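PDB 6HVG: alternansucrase from Leuconostoc mesenteroides, which is a large multidomain protein of glycoside hydrolase family 70, joining a TIM-barrel domain to cell-wall-binding-type repeats and carrying a bound calcium ion. Local coordinates for residues T390-A395 and P418-K423; L1077-F1082 and N1148-I1153; V1387-I1392 and L1402-T1407. All coordinates share one frame; numbering follows the deposited sequence.

Interaction 1: T390-A395 and P418-K423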
loop_
_atom_site.group_PDB
_atom_site.type_symbol
_atom_site.label_atom_id
_atom_site.label_comp_id
_atom_site.label_asym_id
_atom_site.label_seq_id
_atom_site.Cartn_x
_atom_site.Cartn_y
_atom_site.Cartn_z
ATOM N N THR A 390 -3.359 -26.642 -44.143
ATOM C CA THR A 390 -4.533 -25.982 -43.577
ATOM C C THR A 390 -5.645 -26.963 -43.176
ATOM O O THR A 390 -6.086 -26.937 -42.042
ATOM C CB THR A 390 -5.078 -24.903 -44.530
ATOM O OG1 THR A 390 -4.057 -23.942 -44.789
ATOM C CG2 THR A 390 -6.285 -24.183 -43.953
ATOM N N PRO A 391 -6.112 -27.832 -44.087
ATOM C CA PRO A 391 -7.167 -28.765 -43.670
ATOM C C PRO A 391 -6.776 -29.691 -42.517
ATOM O O PRO A 391 -7.651 -30.130 -41.782
ATOM C CB PRO A 391 -7.472 -29.596 -44.932
ATOM C CG PRO A 391 -6.345 -29.348 -45.854
ATOM C CD PRO A 391 -5.710 -28.046 -45.482
ATOM N N HIS A 392 -5.486 -29.999 -42.384
ATOM C CA HIS A 392 -5.003 -30.857 -41.301
ATOM C C HIS A 392 -4.971 -30.113 -39.950
ATOM O O HIS A 392 -5.410 -30.646 -38.941
ATOM C CB HIS A 392 -3.611 -31.421 -41.627
ATOM C CG HIS A 392 -3.554 -32.227 -42.897
ATOM N ND1 HIS A 392 -4.573 -33.064 -43.307
ATOM C CD2 HIS A 392 -2.587 -32.335 -43.841
ATOM C CE1 HIS A 392 -4.245 -33.637 -44.452
ATOM N NE2 HIS A 392 -3.042 -33.217 -44.794
ATOM N N ASN A 393 -4.456 -28.884 -39.932
ATOM C CA ASN A 393 -4.366 -28.102 -38.708
ATOM C C ASN A 393 -5.661 -27.407 -38.315
ATOM O O ASN A 393 -5.751 -26.884 -37.212
ATOM C CB ASN A 393 -3.264 -27.047 -38.799
ATOM C CG ASN A 393 -1.870 -27.623 -38.596
ATOM O OD1 ASN A 393 -1.686 -28.627 -37.905
ATOM N ND2 ASN A 393 -0.884 -26.988 -39.194
ATOM N N ALA A 394 -6.682 -27.433 -39.161
ATOM C CA ALA A 394 -7.962 -26.826 -38.814
ATOM C C ALA A 394 -8.608 -27.536 -37.629
ATOM O O ALA A 394 -8.316 -28.693 -37.329
ATOM C CB ALA A 394 -8.896 -26.851 -40.009
ATOM N N ALA A 395 -9.501 -26.826 -36.957
ATOM C CA ALA A 395 -10.212 -27.366 -35.815
ATOM C C ALA A 395 -11.117 -28.512 -36.246
ATOM O O ALA A 395 -11.796 -28.408 -37.270
ATOM C CB ALA A 395 -11.024 -26.263 -35.153
ATOM N N PRO A 418 -6.758 -30.270 -33.385
ATOM C CA PRO A 418 -6.720 -30.170 -34.850
ATOM C C PRO A 418 -7.345 -31.381 -35.496
ATOM O O PRO A 418 -7.359 -32.430 -34.894
ATOM C CB PRO A 418 -5.215 -30.124 -35.174
ATOM C CG PRO A 418 -4.576 -30.810 -34.029
ATOM C CD PRO A 418 -5.409 -30.447 -32.825
ATOM N N THR A 419 -7.844 -31.235 -36.714
ATOM C CA THR A 419 -8.444 -32.354 -37.428
ATOM C C THR A 419 -7.491 -33.565 -37.481
ATOM O O THR A 419 -7.867 -34.680 -37.109
ATOM C CB THR A 419 -8.863 -31.922 -38.857
ATOM O OG1 THR A 419 -9.806 -30.849 -38.767
ATOM C CG2 THR A 419 -9.501 -33.076 -39.625
ATOM N N ASP A 420 -6.271 -33.323 -37.954
ATOM C CA ASP A 420 -5.220 -34.353 -38.049
ATOM C C ASP A 420 -3.960 -33.899 -37.298
ATOM O O ASP A 420 -3.792 -32.708 -36.996
ATOM C CB ASP A 420 -4.849 -34.650 -39.518
ATOM C CG ASP A 420 -6.010 -35.199 -40.331
ATOM O OD1 ASP A 420 -6.541 -36.280 -40.013
ATOM O OD2 ASP A 420 -6.385 -34.547 -41.325
ATOM N N ILE A 421 -3.086 -34.863 -37.027
ATOM C CA ILE A 421 -1.862 -34.641 -36.273
ATOM C C ILE A 421 -0.697 -35.216 -37.076
ATOM O O ILE A 421 -0.740 -36.365 -37.510
ATOM C CB ILE A 421 -1.913 -35.365 -34.913
ATOM C CG1 ILE A 421 -2.910 -34.685 -33.958
ATOM C CG2 ILE A 421 -0.511 -35.451 -34.295
ATOM C CD1 ILE A 421 -2.361 -33.480 -33.236
ATOM N N LEU A 422 0.352 -34.424 -37.244
ATOM C CA LEU A 422 1.571 -34.859 -37.927
ATOM C C LEU A 422 2.421 -35.694 -36.977
ATOM O O LEU A 422 3.466 -35.238 -36.551
ATOM C CB LEU A 422 2.351 -33.627 -38.403
ATOM C CG LEU A 422 3.641 -33.817 -39.183
ATOM C CD1 LEU A 422 3.329 -34.280 -40.600
ATOM C CD2 LEU A 422 4.517 -32.559 -39.198
ATOM N N LYS A 423 1.978 -36.913 -36.644
ATOM C CA LYS A 423 2.687 -37.728 -35.644
ATOM C C LYS A 423 4.148 -37.879 -36.062
ATOM O O LYS A 423 4.443 -38.074 -37.241
ATOM C CB LYS A 423 2.009 -39.095 -35.388
ATOM C CG LYS A 423 2.200 -40.140 -36.482
ATOM C CD LYS A 423 2.145 -41.586 -35.954
ATOM C CE LYS A 423 2.014 -42.641 -37.092
ATOM N NZ LYS A 423 3.010 -43.760 -37.047
#

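Interaction 2: L1077-F1082 and N1148-I1153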
loop_
_atom_site.group_PDB
_atom_site.type_symbol
_atom_site.label_atom_id
_atom_site.label_comp_id
_atom_site.label_asym_id
_atom_site.label_seq_id
_atom_site.Cartn_x
_atom_site.Cartn_y
_atom_site.Cartn_z
ATOM N N LEU A 1077 -8.393 -9.356 35.135
ATOM C CA LEU A 1077 -7.944 -8.088 34.536
ATOM C C LEU A 1077 -9.089 -7.180 34.106
ATOM O O LEU A 1077 -8.867 -6.065 33.646
ATOM C CB LEU A 1077 -7.024 -8.345 33.349
ATOM C CG LEU A 1077 -5.664 -8.995 33.688
ATOM C CD1 LEU A 1077 -4.926 -9.374 32.405
ATOM C CD2 LEU A 1077 -4.800 -8.091 34.565
ATOM N N GLY A 1078 -10.318 -7.641 34.271
ATOM C CA GLY A 1078 -11.487 -6.812 34.016
ATOM C C GLY A 1078 -11.940 -6.811 32.560
ATOM O O GLY A 1078 -12.687 -5.931 32.158
ATOM N N ILE A 1079 -11.514 -7.804 31.785
ATOM C CA ILE A 1079 -11.975 -7.917 30.423
ATOM C C ILE A 1079 -13.415 -8.350 30.508
ATOM O O ILE A 1079 -13.711 -9.338 31.164
ATOM C CB ILE A 1079 -11.185 -8.953 29.593
ATOM C CG1 ILE A 1079 -9.858 -8.396 29.091
ATOM C CG2 ILE A 1079 -11.955 -9.324 28.325
ATOM C CD1 ILE A 1079 -8.990 -7.727 30.112
ATOM N N THR A 1080 -14.302 -7.595 29.871
ATOM C CA THR A 1080 -15.697 -7.980 29.761
ATOM C C THR A 1080 -16.058 -8.497 28.368
ATOM O O THR A 1080 -17.078 -9.152 28.230
ATOM C CB THR A 1080 -16.619 -6.808 30.105
ATOM O OG1 THR A 1080 -16.352 -5.710 29.228
ATOM C CG2 THR A 1080 -16.419 -6.404 31.550
ATOM N N SER A 1081 -15.233 -8.199 27.352
ATOM C CA SER A 1081 -15.357 -8.806 26.012
ATOM C C SER A 1081 -14.017 -9.185 25.378
ATOM O O SER A 1081 -13.068 -8.418 25.402
ATOM C CB SER A 1081 -16.105 -7.883 25.070
ATOM O OG SER A 1081 -16.480 -8.595 23.900
ATOM N N PHE A 1082 -13.957 -10.381 24.806
ATOM C CA PHE A 1082 -12.749 -10.922 24.209
ATOM C C PHE A 1082 -12.872 -10.856 22.695
ATOM O O PHE A 1082 -13.710 -11.537 22.097
ATOM C CB PHE A 1082 -12.548 -12.366 24.631
ATOM C CG PHE A 1082 -11.114 -12.841 24.515
ATOM C CD1 PHE A 1082 -10.569 -13.155 23.279
ATOM C CD2 PHE A 1082 -10.323 -12.982 25.643
ATOM C CE1 PHE A 1082 -9.267 -13.584 23.183
ATOM C CE2 PHE A 1082 -9.021 -13.420 25.552
ATOM C CZ PHE A 1082 -8.493 -13.725 24.326
ATOM N N ASN A 1148 -16.605 -17.543 32.433
ATOM C CA ASN A 1148 -15.916 -16.470 33.160
ATOM C C ASN A 1148 -16.480 -15.068 32.885
ATOM O O ASN A 1148 -15.784 -14.055 33.093
ATOM C CB ASN A 1148 -14.426 -16.482 32.855
ATOM C CG ASN A 1148 -13.739 -17.726 33.352
ATOM O OD1 ASN A 1148 -12.940 -17.680 34.294
ATOM N ND2 ASN A 1148 -14.037 -18.847 32.720
ATOM N N GLY A 1149 -17.743 -15.013 32.455
ATOM C CA GLY A 1149 -18.495 -13.760 32.346
ATOM C C GLY A 1149 -17.950 -12.775 31.342
ATOM O O GLY A 1149 -18.132 -11.577 31.476
ATOM N N MET A 1150 -17.290 -13.290 30.317
ATOM C CA MET A 1150 -16.786 -12.469 29.215
ATOM C C MET A 1150 -17.534 -12.794 27.936
ATOM O O MET A 1150 -17.959 -13.925 27.726
ATOM C CB MET A 1150 -15.313 -12.740 28.981
ATOM C CG MET A 1150 -14.411 -12.141 30.036
ATOM S SD MET A 1150 -12.680 -12.486 29.725
ATOM C CE MET A 1150 -12.576 -14.152 30.357
ATOM N N GLN A 1151 -17.690 -11.783 27.094
ATOM C CA GLN A 1151 -18.280 -11.940 25.778
ATOM C C GLN A 1151 -17.244 -12.307 24.728
ATOM O O GLN A 1151 -16.069 -12.079 24.911
ATOM C CB GLN A 1151 -18.950 -10.642 25.351
ATOM C CG GLN A 1151 -20.151 -10.206 26.164
ATOM C CD GLN A 1151 -20.654 -8.861 25.706
ATOM O OE1 GLN A 1151 -20.566 -8.515 24.515
ATOM N NE2 GLN A 1151 -21.189 -8.090 26.634
ATOM N N ALA A 1152 -17.700 -12.862 23.617
ATOM C CA ALA A 1152 -16.818 -13.195 22.495
ATOM C C ALA A 1152 -17.218 -12.400 21.257
ATOM O O ALA A 1152 -18.391 -12.410 20.820
ATOM C CB ALA A 1152 -16.859 -14.691 22.193
ATOM N N ILE A 1153 -16.238 -11.713 20.685
ATOM C CA ILE A 1153 -16.465 -10.893 19.489
ATOM C C ILE A 1153 -16.039 -11.632 18.234
ATOM O O ILE A 1153 -14.915 -12.125 18.137
ATOM C CB ILE A 1153 -15.727 -9.539 19.575
ATOM C CG1 ILE A 1153 -16.469 -8.592 20.504
ATOM C CG2 ILE A 1153 -15.641 -8.882 18.226
ATOM C CD1 ILE A 1153 -15.601 -7.447 20.974
HETATM O O HOH W 1 -18.967 -8.683 22.571
#

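Interaction 3: V1387-I1392 and L1402-T1407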
loop_
_atom_site.group_PDB
_atom_site.type_symbol
_atom_site.label_atom_id
_atom_site.label_comp_id
_atom_site.label_asym_id
_atom_site.label_seq_id
_atom_site.Cartn_x
_atom_site.Cartn_y
_atom_site.Cartn_z
ATOM N N VAL A 1387 -2.254 16.920 -28.317
ATOM C CA VAL A 1387 -2.182 17.402 -26.939
ATOM C C VAL A 1387 -2.663 18.851 -26.895
ATOM O O VAL A 1387 -2.319 19.661 -27.771
ATOM C CB VAL A 1387 -0.747 17.328 -26.386
ATOM C CG1 VAL A 1387 -0.720 17.632 -24.892
ATOM C CG2 VAL A 1387 -0.146 15.960 -26.659
ATOM N N ARG A 1388 -3.449 19.152 -25.860
ATOM C CA ARG A 1388 -4.088 20.469 -25.688
ATOM C C ARG A 1388 -3.868 21.044 -24.283
ATOM O O ARG A 1388 -3.852 20.291 -23.291
ATOM C CB ARG A 1388 -5.593 20.328 -25.895
ATOM C CG ARG A 1388 -6.061 19.828 -27.251
ATOM C CD ARG A 1388 -7.500 19.317 -27.122
ATOM N NE ARG A 1388 -8.177 19.197 -28.405
ATOM C CZ ARG A 1388 -8.723 20.215 -29.060
ATOM N NH1 ARG A 1388 -8.672 21.441 -28.569
ATOM N NH2 ARG A 1388 -9.301 20.010 -30.233
ATOM N N ASP A 1389 -3.699 22.368 -24.216
ATOM C CA ASP A 1389 -3.711 23.101 -22.941
ATOM C C ASP A 1389 -2.687 22.579 -21.943
ATOM O O ASP A 1389 -3.040 22.144 -20.839
ATOM C CB ASP A 1389 -5.129 23.051 -22.339
ATOM C CG ASP A 1389 -5.308 23.936 -21.101
ATOM O OD1 ASP A 1389 -4.527 24.891 -20.883
ATOM O OD2 ASP A 1389 -6.273 23.669 -20.353
ATOM N N LYS A 1390 -1.418 22.614 -22.330
ATOM C CA LYS A 1390 -0.326 22.344 -21.382
ATOM C C LYS A 1390 1.035 22.726 -21.945
ATOM O O LYS A 1390 1.214 22.911 -23.156
ATOM C CB LYS A 1390 -0.361 20.887 -20.878
ATOM C CG LYS A 1390 0.454 19.880 -21.641
ATOM C CD LYS A 1390 0.348 18.495 -21.010
ATOM C CE LYS A 1390 1.493 17.596 -21.455
ATOM N NZ LYS A 1390 1.298 16.174 -21.062
ATOM N N TYR A 1391 1.997 22.864 -21.044
ATOM C CA TYR A 1391 3.368 23.129 -21.441
ATOM C C TYR A 1391 3.987 21.756 -21.671
ATOM O O TYR A 1391 3.633 20.766 -21.015
ATOM C CB TYR A 1391 4.130 23.936 -20.379
ATOM C CG TYR A 1391 3.564 25.325 -20.139
ATOM C CD1 TYR A 1391 4.193 26.460 -20.672
ATOM C CD2 TYR A 1391 2.386 25.508 -19.392
ATOM C CE1 TYR A 1391 3.670 27.736 -20.472
ATOM C CE2 TYR A 1391 1.848 26.776 -19.189
ATOM C CZ TYR A 1391 2.493 27.889 -19.730
ATOM O OH TYR A 1391 1.981 29.153 -19.524
ATOM N N ILE A 1392 4.896 21.704 -22.630
ATOM C CA ILE A 1392 5.526 20.465 -23.051
ATOM C C ILE A 1392 7.043 20.689 -23.039
ATOM O O ILE A 1392 7.518 21.725 -23.496
ATOM C CB ILE A 1392 5.002 20.078 -24.448
ATOM C CG1 ILE A 1392 5.327 18.644 -24.785
ATOM C CG2 ILE A 1392 5.569 20.985 -25.529
ATOM C CD1 ILE A 1392 4.985 18.294 -26.215
ATOM N N LEU A 1402 0.980 24.531 -25.646
ATOM C CA LEU A 1402 -0.112 24.233 -26.529
ATOM C C LEU A 1402 -1.385 24.826 -25.960
ATOM O O LEU A 1402 -1.777 24.550 -24.811
ATOM C CB LEU A 1402 -0.227 22.729 -26.752
ATOM C CG LEU A 1402 1.093 22.140 -27.252
ATOM C CD1 LEU A 1402 1.215 20.671 -26.875
ATOM C CD2 LEU A 1402 1.213 22.386 -28.747
ATOM N N ASN A 1403 -2.014 25.665 -26.781
ATOM C CA ASN A 1403 -3.256 26.361 -26.439
ATOM C C ASN A 1403 -4.374 25.347 -26.251
ATOM O O ASN A 1403 -4.152 24.132 -26.385
ATOM C CB ASN A 1403 -3.588 27.373 -27.533
ATOM C CG ASN A 1403 -2.718 28.625 -27.453
ATOM O OD1 ASN A 1403 -2.218 28.987 -26.389
ATOM N ND2 ASN A 1403 -2.529 29.288 -28.587
ATOM N N VAL A 1404 -5.562 25.837 -25.912
ATOM C CA VAL A 1404 -6.738 24.973 -25.737
ATOM C C VAL A 1404 -7.146 24.400 -27.097
ATOM O O VAL A 1404 -7.417 23.223 -27.225
ATOM C CB VAL A 1404 -7.942 25.721 -25.113
ATOM C CG1 VAL A 1404 -9.047 24.725 -24.752
ATOM C CG2 VAL A 1404 -7.509 26.531 -23.889
ATOM N N ASP A 1405 -7.148 25.243 -28.121
ATOM C CA ASP A 1405 -7.508 24.806 -29.475
ATOM C C ASP A 1405 -6.440 23.912 -30.136
ATOM O O ASP A 1405 -6.589 23.526 -31.293
ATOM C CB ASP A 1405 -7.829 26.026 -30.366
ATOM C CG ASP A 1405 -6.630 26.955 -30.571
ATOM O OD1 ASP A 1405 -5.521 26.642 -30.094
ATOM O OD2 ASP A 1405 -6.797 28.020 -31.206
ATOM N N GLY A 1406 -5.357 23.616 -29.415
ATOM C CA GLY A 1406 -4.303 22.725 -29.896
ATOM C C GLY A 1406 -3.054 23.447 -30.416
ATOM O O GLY A 1406 -1.951 22.871 -30.438
ATOM N N THR A 1407 -3.190 24.717 -30.801
ATOM C CA THR A 1407 -2.085 25.409 -31.469
ATOM C C THR A 1407 -0.937 25.633 -30.503
ATOM O O THR A 1407 -1.133 25.699 -29.287
ATOM C CB THR A 1407 -2.499 26.768 -32.068
ATOM O OG1 THR A 1407 -3.066 27.593 -31.056
ATOM C CG2 THR A 1407 -3.497 26.558 -33.179
#

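Interaction 1: T390-A395 and P418-K423
The carbonyl oxygen of A394 receives two donors from one residue, T419. T419 N lies 2.7 Å from A394 O and approaches almost head-on, with a C=O...N angle of 176°. The hydroxyl bonds to the same oxygen, T419 OG1 to A394 O being 3.0 Å, but stands well above the carbonyl plane, so the two donors use different directions. That hydroxyl is brought alongside the amide because OG1 is turned anti to the carbonyl carbon of T419 (chi1 -59°). P418 adds a weaker CA-H...O contact to this oxygen, and A395 and P418 form a single backbone bridge just after the chain leaves the helix. One step along, D420 N meets H392 O at 3.0 Å, in the carbonyl plane and on a lone pair, with a nearly straight N-H...O line. The two side chains repeat the pairing: H392 ND1 donates to D420 OD2 over 3.1 Å. This bond is bent (142°) and reaches the anti side of the carboxylate from out of its plane, so it is probably less directional than the backbone bonds.

Second-shell groups surround the contact: the H392 ring meets W428, S431 OG bonds to the carbonyls of P418 and T419, and N393 OD1 accepts from Q485 NE2. The contact thus joins the end of the short helix 390-393 to the start of strand 420-423, whose antiparallel partner is strand 427-430, while helix 474-495 packs against I421 and L422.

Interaction 2: L1077-F1082 and N1148-I1153
F1082 N donates to Q1151 O across 2.7 Å, the shortest polar bond between the two strands and almost straight (171°). Parallel pairing continues on both sides: Q1151 N reaches T1080 O at 2.9 Å, and I1153 N reaches F1082 O at the same separation. All three donors lie roughly 30° from the plane of the carbonyl they meet.

S1081 and Q1151 project from the same face. S1081 OG, swung to the far side of CB from its own amide (chi1 -167°), donates to a water 2.8 Å away, which in turn probably donates to Q1151 OE1; the hydroxyl also lies 3.3 Å from I1153 CD1. The amide end of Q1151 is fixed further by N652 and L655. Before the strands begin, M1150 crosses I1079, its SD 3.5 Å from I1079 CG2. F1082 and A1152 occupy the other face, where F1082 meets F1074 and Y1046 edge-to-face.

These neighbouring strands of the TIM-barrel sheet are joined by a long beta-alpha-beta crossover ending in helix 1135-1147. The chemistry implies a division: main-chain bonds set the register, S1081 and Q1151 give their face polar groups and a probable water bridge, though I1153 packs there too, and the other is apolar.

Interaction 3: V1387-I1392 and L1402-T1407
L1402 and V1387 form the compact part of this contact. L1402 buries more surface here than any other residue of the two segments, and its CD1 lies 3.9 Å from V1387 CB, the side chains meeting at a slant. CG of L1402 is turned anti to its own carbonyl carbon (chi1 -55°), carrying the branched end beside the V1387 carbonyl, with Y1379 of strand 1377-1380 touching both side chains. Backbone pairing flanks this apolar patch. L1402 N donates to K1390 O at 3.0 Å, and K1390 N returns a longer bond of 3.2 Å to L1402 O, which makes K1390 and L1402 a hydrogen-bonded antiparallel pair. D1389 also faces L1402, giving a G1 beta bulge, and its positive phi of 56° fits that role. D1389 N donates to N1403 O at 2.8 Å from above the carbonyl plane.

The other side is looser and largely exposed. R1388 runs extended from CG to NE along the turn 1403-1406, with its aliphatic carbons beside V1404 O. R1388 NH1 lies 2.6 Å from V1404 O at the guanidinium edge, but the N-H...O angle of 124° makes this a weak bond. D1389 and V1404 merely graze one another with their side chains. The turn is held from within instead: N1403 N donates to T1407 O at 2.7 Å and closes it, D1405 OD1 accepts from both T1407 N, forming an Asx turn, and T1407 OG1, while N1403 ND2 donates to T1407 OG1 over 3.0 Å. G1406, with positive phi, has backbone angles at which a beta carbon would press against the preceding carbonyl.

The hairpin 1390-1402, of the kind expected in cell-wall-binding repeats, is therefore held by main-chain bonds and by L1402 packed against V1387 and Y1379, whereas R1388 probably adds little from the solvent side.

Along the chain the three contacts follow in series: interaction 1 closes before interaction 2 opens, and interaction 2 before interaction 3. None touches another. Centres of interactions 1 and 2 lie 71 Å apart, those of 2 and 3 65 Å, and those of 1 and 3 55 Å. They also share no sheet: interaction 1 involves the two-stranded sheet 420-423/427-430, interaction 2 the eight-stranded parallel sheet, and interaction 3 the hairpin of strands 1390-1393 and 1399-1402. Interactions 2 and 3 fall on opposite sides of the chain's centre. Each therefore lies in a separate region of an extended, multidomain chain, with the barrel contact the most buried.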